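Local coordinates for biotin transporter BioY (Lactococcus lactis subsp. cremoris, PDB 4DVE), which binds biotin within the membrane as the S component of an energy-coupling factor (ECF) transporter, which probably powers its uptake, at residues G59-P64 and V182-L187; G72-L77 and L82-G87; G100-A105 and I164-F169. One frame throughout, in Å; residues are numbered along the deposited sequence.

Contact 1: residues G59-P64 and V182-L187. With BNG (nonyl beta-D-glucopyranoside), chain F.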
loop_
_atom_site.group_PDB
_atom_site.type_symbol
_atom_site.label_atom_id
_atom_site.label_comp_id
_atom_site.label_asym_id
_atom_site.label_seq_id
_atom_site.Cartn_x
_atom_site.Cartn_y
_atom_site.Cartn_z
ATOM N N GLY A 59 1.793 3.473 -6.071
ATOM C CA GLY A 59 2.437 4.784 -6.309
ATOM C C GLY A 59 3.704 4.742 -7.154
ATOM O O GLY A 59 4.004 5.688 -7.888
ATOM N N GLY A 60 4.459 3.646 -7.070
ATOM C CA GLY A 60 5.669 3.491 -7.861
ATOM C C GLY A 60 5.398 3.137 -9.313
ATOM O O GLY A 60 6.282 3.296 -10.170
ATOM N N LEU A 61 4.199 2.628 -9.585
ATOM C CA LEU A 61 3.792 2.319 -10.962
ATOM C C LEU A 61 2.991 3.431 -11.601
ATOM O O LEU A 61 3.259 3.813 -12.730
ATOM C CB LEU A 61 3.006 1.011 -11.037
ATOM C CG LEU A 61 3.866 -0.240 -10.870
ATOM C CD1 LEU A 61 3.013 -1.509 -10.709
ATOM C CD2 LEU A 61 4.868 -0.323 -12.020
ATOM N N LEU A 62 2.009 3.953 -10.875
ATOM C CA LEU A 62 1.024 4.828 -11.459
ATOM C C LEU A 62 1.150 6.245 -10.976
ATOM O O LEU A 62 0.341 7.099 -11.340
ATOM C CB LEU A 62 -0.374 4.265 -11.155
ATOM C CG LEU A 62 -0.667 2.925 -11.865
ATOM C CD1 LEU A 62 -2.058 2.398 -11.549
ATOM C CD2 LEU A 62 -0.453 3.019 -13.383
ATOM N N GLY A 63 2.132 6.495 -10.098
ATOM C CA GLY A 63 2.391 7.849 -9.614
ATOM C C GLY A 63 1.406 8.305 -8.570
ATOM O O GLY A 63 0.534 7.526 -8.139
ATOM N N PRO A 64 1.558 9.567 -8.117
ATOM C CA PRO A 64 0.825 9.990 -6.926
ATOM C C PRO A 64 -0.671 10.196 -7.146
ATOM O O PRO A 64 -1.429 10.161 -6.177
ATOM C CB PRO A 64 1.505 11.305 -6.542
ATOM C CG PRO A 64 2.046 11.827 -7.858
ATOM C CD PRO A 64 2.508 10.597 -8.579
ATOM N N VAL A 182 11.908 -4.298 -6.715
ATOM C CA VAL A 182 12.314 -5.209 -7.798
ATOM C C VAL A 182 11.225 -5.316 -8.882
ATOM O O VAL A 182 11.494 -5.119 -10.076
ATOM C CB VAL A 182 12.634 -6.635 -7.274
ATOM C CG1 VAL A 182 12.933 -7.572 -8.438
ATOM C CG2 VAL A 182 13.818 -6.610 -6.300
ATOM N N ILE A 183 9.997 -5.620 -8.463
ATOM C CA ILE A 183 8.877 -5.776 -9.394
ATOM C C ILE A 183 8.561 -4.482 -10.170
ATOM O O ILE A 183 8.486 -4.503 -11.421
ATOM C CB ILE A 183 7.628 -6.308 -8.691
ATOM C CG1 ILE A 183 7.841 -7.765 -8.260
ATOM C CG2 ILE A 183 6.395 -6.241 -9.584
ATOM C CD1 ILE A 183 6.808 -8.216 -7.226
ATOM N N VAL A 184 8.424 -3.359 -9.461
ATOM C CA VAL A 184 8.055 -2.129 -10.146
ATOM C C VAL A 184 9.155 -1.608 -11.077
ATOM O O VAL A 184 8.826 -1.133 -12.172
ATOM C CB VAL A 184 7.480 -0.997 -9.256
ATOM C CG1 VAL A 184 6.507 -1.540 -8.217
ATOM C CG2 VAL A 184 8.575 -0.172 -8.649
ATOM N N ARG A 185 10.428 -1.705 -10.679
ATOM C CA ARG A 185 11.527 -1.227 -11.546
ATOM C C ARG A 185 11.573 -2.056 -12.841
ATOM O O ARG A 185 11.771 -1.501 -13.922
ATOM C CB ARG A 185 12.923 -1.261 -10.891
ATOM C CG ARG A 185 13.083 -0.722 -9.488
ATOM C CD ARG A 185 13.589 0.690 -9.295
ATOM N NE ARG A 185 14.765 1.002 -10.044
ATOM C CZ ARG A 185 15.252 2.227 -10.183
ATOM N NH1 ARG A 185 14.696 3.279 -9.576
ATOM N NH2 ARG A 185 16.316 2.401 -10.938
ATOM N N ARG A 186 11.395 -3.375 -12.730
ATOM C CA ARG A 186 11.232 -4.231 -13.914
ATOM C C ARG A 186 10.054 -3.829 -14.804
ATOM O O ARG A 186 10.210 -3.696 -16.024
ATOM C CB ARG A 186 11.068 -5.709 -13.547
ATOM C CG ARG A 186 12.342 -6.510 -13.642
ATOM C CD ARG A 186 12.197 -7.858 -12.955
ATOM N NE ARG A 186 13.491 -8.381 -12.511
ATOM C CZ ARG A 186 13.657 -9.476 -11.774
ATOM N NH1 ARG A 186 12.607 -10.194 -11.369
ATOM N NH2 ARG A 186 14.890 -9.854 -11.435
ATOM N N LEU A 187 8.876 -3.684 -14.216
ATOM C CA LEU A 187 7.707 -3.251 -14.981
ATOM C C LEU A 187 7.921 -1.911 -15.688
ATOM O O LEU A 187 7.427 -1.725 -16.793
ATOM C CB LEU A 187 6.449 -3.194 -14.138
ATOM C CG LEU A 187 5.878 -4.551 -13.738
ATOM C CD1 LEU A 187 4.700 -4.305 -12.800
ATOM C CD2 LEU A 187 5.471 -5.429 -14.932
HETATM C C1 BNG F . -0.534 15.436 -7.100
HETATM C C2 BNG F . 0.498 15.374 -8.220
HETATM C C3 BNG F . 1.872 15.803 -7.719
HETATM C C4 BNG F . 1.789 17.121 -6.958
HETATM C C5 BNG F . 0.679 17.079 -5.915
HETATM C C6 BNG F . 0.544 18.423 -5.207
HETATM C "C1'" BNG F . -2.772 14.881 -6.586
HETATM C "C2'" BNG F . -3.394 13.502 -6.773
HETATM C "C3'" BNG F . -4.838 13.484 -6.285
HETATM C "C4'" BNG F . -5.156 12.175 -5.572
HETATM C "C5'" BNG F . -6.550 11.679 -5.940
HETATM C "C6'" BNG F . -7.316 11.236 -4.700
HETATM C "C7'" BNG F . -8.165 10.005 -4.993
HETATM C "C8'" BNG F . -9.076 9.675 -3.816
HETATM C "C9'" BNG F . -9.814 8.376 -4.049
HETATM O O1 BNG F . -1.822 15.118 -7.623
HETATM O O2 BNG F . 0.572 14.036 -8.726
HETATM O O3 BNG F . 2.761 15.950 -8.832
HETATM O O4 BNG F . 3.041 17.379 -6.311
HETATM O O5 BNG F . -0.556 16.751 -6.548
HETATM O O6 BNG F . -0.813 18.872 -5.289
#

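Contact 2: residues G72-L77 and L82-G87. With BNG (nonyl beta-D-glucopyranoside), chain G.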
loop_
_atom_site.group_PDB
_atom_site.type_symbol
_atom_site.label_atom_id
_atom_site.label_comp_id
_atom_site.label_asym_id
_atom_site.label_seq_id
_atom_site.Cartn_x
_atom_site.Cartn_y
_atom_site.Cartn_z
ATOM N N GLY A 72 -7.699 3.899 -3.628
ATOM C CA GLY A 72 -8.966 4.477 -3.227
ATOM C C GLY A 72 -10.128 3.627 -3.658
ATOM O O GLY A 72 -11.064 3.411 -2.885
ATOM N N ALA A 73 -10.057 3.119 -4.882
ATOM C CA ALA A 73 -11.130 2.320 -5.414
ATOM C C ALA A 73 -11.253 1.016 -4.631
ATOM O O ALA A 73 -12.359 0.546 -4.364
ATOM C CB ALA A 73 -10.929 2.063 -6.916
ATOM N N PHE A 74 -10.107 0.416 -4.316
ATOM C CA PHE A 74 -10.050 -0.797 -3.508
ATOM C C PHE A 74 -10.707 -0.544 -2.131
ATOM O O PHE A 74 -11.555 -1.306 -1.669
ATOM C CB PHE A 74 -8.576 -1.245 -3.351
ATOM C CG PHE A 74 -8.322 -2.117 -2.155
ATOM C CD1 PHE A 74 -8.829 -3.405 -2.092
ATOM C CD2 PHE A 74 -7.562 -1.656 -1.086
ATOM C CE1 PHE A 74 -8.623 -4.209 -0.959
ATOM C CE2 PHE A 74 -7.333 -2.472 0.026
ATOM C CZ PHE A 74 -7.871 -3.730 0.087
ATOM N N LEU A 75 -10.298 0.539 -1.485
ATOM C CA LEU A 75 -10.803 0.870 -0.159
ATOM C C LEU A 75 -12.305 1.175 -0.197
ATOM O O LEU A 75 -13.052 0.753 0.700
ATOM C CB LEU A 75 -10.020 2.057 0.439
ATOM C CG LEU A 75 -8.561 1.798 0.760
ATOM C CD1 LEU A 75 -7.842 3.090 1.202
ATOM C CD2 LEU A 75 -8.464 0.743 1.839
ATOM N N ALA A 76 -12.736 1.898 -1.233
ATOM C CA ALA A 76 -14.149 2.197 -1.434
ATOM C C ALA A 76 -14.980 0.900 -1.540
ATOM O O ALA A 76 -16.069 0.784 -0.954
ATOM C CB ALA A 76 -14.337 3.082 -2.671
ATOM N N LEU A 77 -14.454 -0.083 -2.267
ATOM C CA LEU A 77 -15.115 -1.379 -2.371
ATOM C C LEU A 77 -15.275 -2.028 -0.995
ATOM O O LEU A 77 -16.325 -2.589 -0.679
ATOM C CB LEU A 77 -14.367 -2.295 -3.351
ATOM C CG LEU A 77 -14.503 -1.978 -4.850
ATOM C CD1 LEU A 77 -13.753 -3.003 -5.678
ATOM C CD2 LEU A 77 -15.958 -1.957 -5.318
ATOM N N LEU A 82 -17.974 -4.987 0.051
ATOM C CA LEU A 82 -17.433 -6.163 -0.639
ATOM C C LEU A 82 -16.299 -6.747 0.190
ATOM O O LEU A 82 -15.510 -6.004 0.793
ATOM C CB LEU A 82 -16.959 -5.848 -2.056
ATOM C CG LEU A 82 -18.016 -5.539 -3.113
ATOM C CD1 LEU A 82 -17.297 -5.364 -4.443
ATOM C CD2 LEU A 82 -19.111 -6.614 -3.217
ATOM N N PRO A 83 -16.214 -8.080 0.237
ATOM C CA PRO A 83 -15.243 -8.722 1.125
ATOM C C PRO A 83 -13.849 -8.805 0.485
ATOM O O PRO A 83 -13.329 -9.886 0.208
ATOM C CB PRO A 83 -15.864 -10.111 1.375
ATOM C CG PRO A 83 -16.669 -10.383 0.146
ATOM C CD PRO A 83 -17.157 -9.046 -0.357
ATOM N N VAL A 84 -13.260 -7.649 0.261
ATOM C CA VAL A 84 -12.004 -7.539 -0.485
ATOM C C VAL A 84 -10.766 -7.398 0.407
ATOM O O VAL A 84 -9.635 -7.409 -0.083
ATOM C CB VAL A 84 -12.057 -6.355 -1.458
ATOM C CG1 VAL A 84 -13.168 -6.583 -2.510
ATOM C CG2 VAL A 84 -12.227 -5.047 -0.697
ATOM N N LEU A 85 -10.963 -7.265 1.710
ATOM C CA LEU A 85 -9.833 -7.235 2.642
ATOM C C LEU A 85 -9.442 -8.664 2.943
ATOM O O LEU A 85 -10.255 -9.583 2.786
ATOM C CB LEU A 85 -10.199 -6.518 3.949
ATOM C CG LEU A 85 -10.647 -5.059 3.774
ATOM C CD1 LEU A 85 -11.196 -4.488 5.086
ATOM C CD2 LEU A 85 -9.513 -4.208 3.216
ATOM N N THR A 86 -8.202 -8.847 3.387
ATOM C CA THR A 86 -7.652 -10.159 3.745
ATOM C C THR A 86 -8.620 -11.098 4.492
ATOM O O THR A 86 -9.244 -10.724 5.487
ATOM C CB THR A 86 -6.360 -9.975 4.575
ATOM O OG1 THR A 86 -5.373 -9.308 3.758
ATOM C CG2 THR A 86 -5.843 -11.346 5.064
ATOM N N GLY A 87 -8.756 -12.325 3.985
ATOM C CA GLY A 87 -9.668 -13.304 4.561
ATOM C C GLY A 87 -11.153 -13.104 4.249
ATOM O O GLY A 87 -11.985 -13.675 4.916
HETATM C C1 BNG G . -19.978 -10.483 2.955
HETATM C C2 BNG G . -19.381 -11.743 3.568
HETATM C C3 BNG G . -19.021 -11.522 5.032
HETATM C C4 BNG G . -18.211 -10.243 5.208
HETATM C C5 BNG G . -18.879 -9.071 4.497
HETATM C C6 BNG G . -18.030 -7.811 4.608
HETATM C "C1'" BNG G . -21.156 -9.761 1.040
HETATM C "C2'" BNG G . -20.983 -9.659 -0.470
HETATM C "C3'" BNG G . -20.378 -10.937 -1.038
HETATM C "C4'" BNG G . -20.627 -11.041 -2.538
HETATM C "C5'" BNG G . -19.807 -12.169 -3.152
HETATM C "C6'" BNG G . -18.377 -11.719 -3.427
HETATM C "C7'" BNG G . -17.411 -12.895 -3.361
HETATM C "C8'" BNG G . -18.141 -14.181 -2.990
HETATM C "C9'" BNG G . -19.259 -14.469 -3.968
HETATM O O1 BNG G . -20.216 -10.695 1.566
HETATM O O2 BNG G . -20.323 -12.817 3.466
HETATM O O3 BNG G . -18.263 -12.637 5.511
HETATM O O4 BNG G . -18.086 -9.945 6.604
HETATM O O5 BNG G . -19.069 -9.397 3.122
HETATM O O6 BNG G . -18.813 -6.674 4.226
#

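Contact 3: residues G100-A105 and I164-F169. With BTN (biotin), chain D.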
loop_
_atom_site.group_PDB
_atom_site.type_symbol
_atom_site.label_atom_id
_atom_site.label_comp_id
_atom_site.label_asym_id
_atom_site.label_seq_id
_atom_site.Cartn_x
_atom_site.Cartn_y
_atom_site.Cartn_z
ATOM N N GLY A 100 -7.905 -0.571 11.642
ATOM C CA GLY A 100 -8.387 0.614 10.910
ATOM C C GLY A 100 -7.306 1.615 10.527
ATOM O O GLY A 100 -7.311 2.173 9.422
ATOM N N GLY A 101 -6.372 1.836 11.440
ATOM C CA GLY A 101 -5.292 2.785 11.244
ATOM C C GLY A 101 -4.398 2.446 10.066
ATOM O O GLY A 101 -4.027 3.338 9.295
ATOM N N TYR A 102 -4.051 1.165 9.925
ATOM C CA TYR A 102 -3.217 0.735 8.825
ATOM C C TYR A 102 -3.926 1.044 7.494
ATOM O O TYR A 102 -3.323 1.561 6.550
ATOM C CB TYR A 102 -2.911 -0.760 8.895
ATOM C CG TYR A 102 -2.252 -1.221 10.175
ATOM C CD1 TYR A 102 -0.850 -1.175 10.344
ATOM C CD2 TYR A 102 -3.035 -1.702 11.238
ATOM C CE1 TYR A 102 -0.258 -1.632 11.520
ATOM C CE2 TYR A 102 -2.452 -2.149 12.415
ATOM C CZ TYR A 102 -1.072 -2.104 12.567
ATOM O OH TYR A 102 -0.533 -2.543 13.771
ATOM N N ARG A 103 -5.215 0.751 7.460
ATOM C CA ARG A 103 -6.062 0.938 6.265
ATOM C C ARG A 103 -6.220 2.387 5.823
ATOM O O ARG A 103 -6.165 2.684 4.626
ATOM C CB ARG A 103 -7.424 0.287 6.504
ATOM C CG ARG A 103 -7.283 -1.204 6.317
ATOM C CD ARG A 103 -8.014 -2.034 7.311
ATOM N NE ARG A 103 -9.423 -1.903 7.214
ATOM C CZ ARG A 103 -10.289 -2.661 7.864
ATOM N NH1 ARG A 103 -11.578 -2.463 7.658
ATOM N NH2 ARG A 103 -9.885 -3.620 8.676
ATOM N N ILE A 104 -6.382 3.283 6.780
ATOM C CA ILE A 104 -6.462 4.694 6.493
ATOM C C ILE A 104 -5.113 5.190 5.997
ATOM O O ILE A 104 -5.061 5.958 5.047
ATOM C CB ILE A 104 -6.923 5.502 7.728
ATOM C CG1 ILE A 104 -8.360 5.118 8.088
ATOM C CG2 ILE A 104 -6.840 6.996 7.457
ATOM C CD1 ILE A 104 -8.809 5.590 9.468
ATOM N N ALA A 105 -4.022 4.727 6.616
ATOM C CA ALA A 105 -2.686 5.082 6.165
ATOM C C ALA A 105 -2.465 4.621 4.711
ATOM O O ALA A 105 -1.780 5.315 3.935
ATOM C CB ALA A 105 -1.599 4.509 7.095
ATOM N N ILE A 164 5.839 -1.626 20.181
ATOM C CA ILE A 164 6.762 -2.761 20.262
ATOM C C ILE A 164 6.222 -4.030 19.581
ATOM O O ILE A 164 6.969 -4.728 18.870
ATOM C CB ILE A 164 7.138 -3.073 21.723
ATOM C CG1 ILE A 164 8.024 -1.963 22.283
ATOM C CG2 ILE A 164 7.872 -4.403 21.811
ATOM C CD1 ILE A 164 8.305 -2.115 23.779
ATOM N N SER A 165 4.937 -4.306 19.776
ATOM C CA SER A 165 4.276 -5.458 19.155
ATOM C C SER A 165 4.310 -5.364 17.620
ATOM O O SER A 165 4.394 -6.387 16.922
ATOM C CB SER A 165 2.818 -5.573 19.626
ATOM O OG SER A 165 2.756 -5.808 21.014
ATOM N N ASN A 166 4.274 -4.143 17.111
ATOM C CA ASN A 166 4.334 -3.925 15.675
ATOM C C ASN A 166 5.670 -4.252 15.019
ATOM O O ASN A 166 5.742 -4.365 13.808
ATOM C CB ASN A 166 3.885 -2.512 15.323
ATOM C CG ASN A 166 2.378 -2.446 15.136
ATOM O OD1 ASN A 166 1.586 -2.497 16.113
ATOM N ND2 ASN A 166 1.970 -2.439 13.905
ATOM N N LEU A 167 6.713 -4.444 15.821
ATOM C CA LEU A 167 7.991 -4.911 15.309
ATOM C C LEU A 167 7.874 -6.282 14.636
ATOM O O LEU A 167 8.618 -6.573 13.688
ATOM C CB LEU A 167 9.028 -4.951 16.434
ATOM C CG LEU A 167 9.472 -3.572 16.968
ATOM C CD1 LEU A 167 10.360 -3.684 18.228
ATOM C CD2 LEU A 167 10.164 -2.783 15.865
ATOM N N VAL A 168 6.917 -7.091 15.086
ATOM C CA VAL A 168 6.579 -8.362 14.443
ATOM C C VAL A 168 6.299 -8.236 12.937
ATOM O O VAL A 168 6.527 -9.202 12.214
ATOM C CB VAL A 168 5.360 -9.071 15.114
ATOM C CG1 VAL A 168 4.013 -8.488 14.647
ATOM C CG2 VAL A 168 5.387 -10.557 14.864
ATOM N N PHE A 169 5.804 -7.071 12.491
ATOM C CA PHE A 169 5.483 -6.844 11.074
ATOM C C PHE A 169 6.671 -6.451 10.213
ATOM O O PHE A 169 6.577 -6.542 8.981
ATOM C CB PHE A 169 4.369 -5.808 10.901
ATOM C CG PHE A 169 3.096 -6.191 11.587
ATOM C CD1 PHE A 169 2.523 -7.446 11.368
ATOM C CD2 PHE A 169 2.504 -5.333 12.495
ATOM C CE1 PHE A 169 1.378 -7.834 12.059
ATOM C CE2 PHE A 169 1.358 -5.705 13.169
ATOM C CZ PHE A 169 0.794 -6.964 12.962
HETATM C C11 BTN D . -7.247 -5.579 7.400
HETATM O O11 BTN D . -7.408 -6.333 6.413
HETATM O O12 BTN D . -8.143 -5.474 8.250
HETATM C C10 BTN D . -5.958 -4.754 7.575
HETATM C C9 BTN D . -4.808 -5.551 8.195
HETATM C C8 BTN D . -3.571 -4.647 8.404
HETATM C C7 BTN D . -2.321 -5.479 8.732
HETATM C C2 BTN D . -1.077 -4.627 8.908
HETATM S S1 BTN D . -0.583 -3.874 7.347
HETATM C C6 BTN D . 1.046 -3.548 7.985
HETATM C C5 BTN D . 1.425 -4.711 8.935
HETATM N N1 BTN D . 2.105 -5.760 8.220
HETATM C C3 BTN D . 1.411 -6.894 8.176
HETATM O O3 BTN D . 1.776 -7.938 7.634
HETATM N N2 BTN D . 0.257 -6.706 8.841
HETATM C C4 BTN D . 0.140 -5.389 9.415
#

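Contact 1: residues G59-P64 and V182-L187
Leu61 lies against Val184 and Leu187, and its isobutyl group takes part in both side-chain contacts. On the tight side, Leu61 CD2 rests 3.9 Å from Val184 CB. The branch point of the leucine joins in, with Leu61 CG 4.0 Å from Val184 CG1, so the valine meets the leucine at two successive carbons. The bond leaving the Leu61 CA does not aim at the other helix. The branch gets there because CG is turned anti to the carbonyl carbon (chi1 -74°), which carries CD2 to Val184 and CD1 toward Leu187. Gly60 adds backbone to this side: its carbonyl O stands 4.4 Å from Val184 CG2 and takes a hydrogen bond from Arg188. Met26 of helix 13-33 also touches Leu61.

These residues mark where helix 52-80 passes helix 170-189 in the all-helical bundle of this membrane protein; the short segments cross at 64° with their axes 9.6 Å apart at closest approach. Just beyond, helix 52-80 kinks at Pro64, after Gly63 with its positive phi (77°), and Pro64 belongs to a detergent pocket.

Toward solvent the packing thins out. Leu187 is exposed, and it touches helix 52-80 through Leu187 CD1, 3.9 Å from Leu61 CD1, and through its CB, which lies against Leu61 CD2. Arg185 turns its back on the contact, forming a salt bridge with Glu131 and hydrogen bonds to the carbonyls of Ser125 and Ile122.

Contact 2: residues G72-L77 and L82-G87
Phe74 puts one corner of its ring between Val84 and Leu85. Phe74 CE1 lies 3.7 Å from Val84 CG2, the two side chains running alongside each other and pointing opposite ways, while Leu85 comes in at about a right angle and sets its CD2 3.6 Å from Phe74 CZ. The Val84 carbonyl O sits in the plane of the ring at its edge, 3.5 Å from Phe74 CE1. Leu77 shares this centre: its CD2 packs 3.8 Å from Leu82 CD1, and its CB faces Val84 CG2 more loosely. With CG roughly anti to the backbone N (chi1 157°), the Phe74 ring reaches from helix 52-80 to the chain that follows it; Trp106 and Ile30 touch it from neighbouring helices. An alanine here is likely to open a gap beside Val84 and leave Leu85, which lines the biotin pocket, without its aromatic neighbour.

The 82-87 segment is irregular: an inverse gamma turn centred on Pro83 leads into a classic beta bulge, where Val84 and Leu85 both face Asn89. Pro83 borders a bound detergent.

At the polar edge, near the end of the helix, Leu82 N donates to Leu77 O at 3.0 Å, with an N-H...O angle of 148°.

Contact 3: residues G100-A105 and I164-F169
In the biotin pocket of this S component, Tyr102 at the start of helix 100-119 reaches across to Asn166 and Phe169, in the 164-169 segment leading toward helix 170-189. The tyrosine hydroxyl and the asparagine amide approach from opposite directions, with Tyr102 OH 3.2 Å from Asn166 CG. Ring and amide are nearly coplanar, 21° apart, so the amide meets the ring at its hydroxyl edge. Beside them, Tyr102 OH is 3.7 Å from Phe169 CE2.

Biotin lies along both aromatic side chains. Its thiophane carbon C2 sits 3.7 Å above one face of the Tyr102 ring, offset toward the rim. Phe169 takes the ureido side: biotin C4 stands 3.6 Å above the centre of its ring, and Phe169 CD1 comes to 3.4 Å from the ureido carbon C3. The opposite face of Phe169 is backed by Val168 CG1, so the phenyl is held between its neighbour and the ligand. At the far end of biotin, Arg103, its chain bent at chi2 and chi3, brings NH2 to 2.6 Å from the carboxylate oxygen O12, in a weak hydrogen bond with an N-H...O angle of 119°. Ser94 and Ser99 hydrogen-bond the same guanidinium, and Phe95 makes a cation-pi contact with it. Ser99, Pro47, Ile49 and Asp173 add hydrogen bonds to biotin.

The ligand is thus recognised by unlike means at its two ends: a positive charge that probably compensates the carboxylate, and flat aromatic surfaces that fit the fused rings. Asn166, close to the hydroxyl, probably steadies the Tyr102 face biotin lies on.

Overall arrangement
All three contacts are largely buried, but contact 1 reaches solvent at one edge, contacts 1 and 2 each border detergent and contact 3 encloses substrate. Contacts 1 and 2 share helix 52-80, their centres 21 Å apart; contact 1 is aliphatic, contact 2 adds one aromatic ring, and only contact 2 has a clear hydrogen bond across its segments. Contact 3 buries the least surface between its segments, consistent with biotin lying between them, and brings in charge and aromatic faces. It lies on the opposite side of the chain's centre from contact 1. Contacts 2 and 3 touch where Leu85 CD1 lies 3.3 Å from Arg103 NH1, which joins the 82-87 segment to the biotin pocket.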